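Local coordinates for protein AGR_C_1268p (Agrobacterium tumefaciens str. C58, PDB 2GHS) that probably hydrolyses sugar lactones as a metal-dependent gluconolactonase of the SMP-30/regucalcin family, whose members bind one divalent cation per subunit, at residues C185-D189 with G190-Y194. Sequence-based numbering, arbitrary orientation.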
loop_
_atom_site.group_PDB
_atom_site.type_symbol
_atom_site.label_atom_id
_atom_site.label_comp_id
_atom_site.label_asym_id
_atom_site.label_seq_id
_atom_site.Cartn_x
_atom_site.Cartn_y
_atom_site.Cartn_z
ATOM N N CYS A 185 -1.059 1.823 8.007
ATOM C CA CYS A 185 -2.415 2.332 7.954
ATOM C C CYS A 185 -2.778 2.933 9.300
ATOM O O CYS A 185 -1.990 2.918 10.232
ATOM C CB CYS A 185 -3.417 1.221 7.558
ATOM S SG CYS A 185 -3.478 -0.159 8.667
ATOM N N PHE A 186 -3.956 3.525 9.386
ATOM C CA PHE A 186 -4.336 4.344 10.515
ATOM C C PHE A 186 -5.760 4.079 10.994
ATOM O O PHE A 186 -6.642 3.766 10.210
ATOM C CB PHE A 186 -4.196 5.848 10.172
ATOM C CG PHE A 186 -2.829 6.186 9.679
ATOM C CD1 PHE A 186 -1.764 6.297 10.553
ATOM C CD2 PHE A 186 -2.603 6.350 8.331
ATOM C CE1 PHE A 186 -0.473 6.547 10.057
ATOM C CE2 PHE A 186 -1.342 6.602 7.811
ATOM C CZ PHE A 186 -0.254 6.695 8.672
ATOM N N SER A 187 -5.987 4.240 12.288
ATOM C CA SER A 187 -7.309 4.071 12.870
ATOM C C SER A 187 -8.269 5.152 12.398
ATOM O O SER A 187 -7.822 6.219 11.921
ATOM C CB SER A 187 -7.183 4.073 14.384
ATOM O OG SER A 187 -6.841 5.352 14.864
ATOM N N PRO A 188 -9.582 4.930 12.567
ATOM C CA PRO A 188 -10.555 5.880 12.061
ATOM C C PRO A 188 -10.416 7.301 12.574
ATOM O O PRO A 188 -10.637 8.239 11.823
ATOM C CB PRO A 188 -11.901 5.277 12.496
ATOM C CG PRO A 188 -11.644 3.808 12.505
ATOM C CD PRO A 188 -10.246 3.720 13.126
ATOM N N ASP A 189 -9.967 7.481 13.816
ATOM C CA ASP A 189 -9.821 8.841 14.313
ATOM C C ASP A 189 -8.429 9.409 14.156
ATOM O O ASP A 189 -8.198 10.520 14.611
ATOM C CB ASP A 189 -10.333 8.951 15.720
ATOM C CG ASP A 189 -9.517 8.203 16.722
ATOM O OD1 ASP A 189 -8.487 7.589 16.401
ATOM O OD2 ASP A 189 -9.976 8.196 17.896
ATOM N N GLY A 190 -7.524 8.685 13.497
ATOM C CA GLY A 190 -6.153 9.187 13.274
ATOM C C GLY A 190 -5.228 9.116 14.483
ATOM O O GLY A 190 -4.022 9.643 14.430
ATOM N N THR A 191 -5.710 8.509 15.563
ATOM C CA THR A 191 -4.963 8.467 16.820
ATOM C C THR A 191 -4.057 7.235 17.027
ATOM O O THR A 191 -3.312 7.176 18.033
ATOM C CB THR A 191 -5.881 8.601 18.032
ATOM O OG1 THR A 191 -6.813 7.519 18.031
ATOM C CG2 THR A 191 -6.610 9.912 18.017
ATOM N N THR A 192 -4.136 6.260 16.104
ATOM C CA THR A 192 -3.260 5.098 16.120
ATOM C C THR A 192 -2.740 4.847 14.719
ATOM O O THR A 192 -3.494 4.907 13.733
ATOM C CB THR A 192 -3.998 3.842 16.619
ATOM O OG1 THR A 192 -4.473 4.079 17.950
ATOM C CG2 THR A 192 -3.108 2.628 16.685
ATOM N N GLY A 193 -1.455 4.547 14.643
ATOM C CA GLY A 193 -0.855 4.065 13.424
ATOM C C GLY A 193 -0.420 2.641 13.577
ATOM O O GLY A 193 -0.127 2.166 14.690
ATOM N N TYR A 194 -0.386 1.944 12.448
ATOM C CA TYR A 194 0.026 0.558 12.383
ATOM C C TYR A 194 1.118 0.381 11.332
ATOM O O TYR A 194 1.161 1.099 10.341
ATOM C CB TYR A 194 -1.155 -0.351 12.000
ATOM C CG TYR A 194 -2.363 -0.199 12.903
ATOM C CD1 TYR A 194 -2.416 -0.831 14.115
ATOM C CD2 TYR A 194 -3.469 0.557 12.511
ATOM C CE1 TYR A 194 -3.479 -0.680 14.958
ATOM C CE2 TYR A 194 -4.574 0.679 13.303
ATOM C CZ TYR A 194 -4.584 0.071 14.550
ATOM O OH TYR A 194 -5.683 0.169 15.377
HETATM O O HOH W 1 -7.394 4.685 17.533
#
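A tight beta hairpin joins strand 170-186 to strand 192-197 in the beta-propeller of this SMP-30 family protein. Ser187 to Gly190 form a type I turn, closed by Gly190 N on Ser187 O at 2.9 Å. Gly190 has a positive phi of 77°, which favours glycine. Beyond the turn, Ser187 N gives a nearly straight bond to Thr192 O (3.0 Å). Cys185 and Tyr194 are the hydrogen-bonded antiparallel pair. Tyr194 N reaches Cys185 O at 2.9 Å, while the return bond from Cys185 N to Tyr194 O is weak.

Side chains tie the bend together. Ser187 OG sits between its own backbone N and carbonyl carbon (chi1 70°), where it points across the hairpin and accepts a bent hydrogen bond from Thr192 N at 3.1 Å. Asp189 OD1 accepts a hydrogen bond from Thr191 N at 3.0 Å, from above the carboxylate plane. Thr191 OG1 is modelled 2.3 Å from the same OD1 of Asp189, too short to be reliable, so this bond is doubtful. One water hydrogen-bonds to Ser187 OG, Thr191 OG1 and Thr192 OG1.

On one face of the hairpin, Cys185 SG lies obliquely beside the Tyr194 ring, 3.9 Å from Tyr194 CD2. On the other, Phe186 CD1 packs on Gly193 CA at 3.7 Å. With no side chain at Gly193, the Phe186 ring can lie close to the strand.

The Phe186 ring meets Trp148 and His142 edge-to-face, and His142 NE2 is hydrogen-bonded to Gly190 O. Cys185 touches Ser235 and Cys237 of strand 231-237. On the far side of strand 192-197, backbone hydrogen bonding joins Gly193 to Val206 of strand 202-207, and the Tyr194 ring meets Phe222 of strand 220-224.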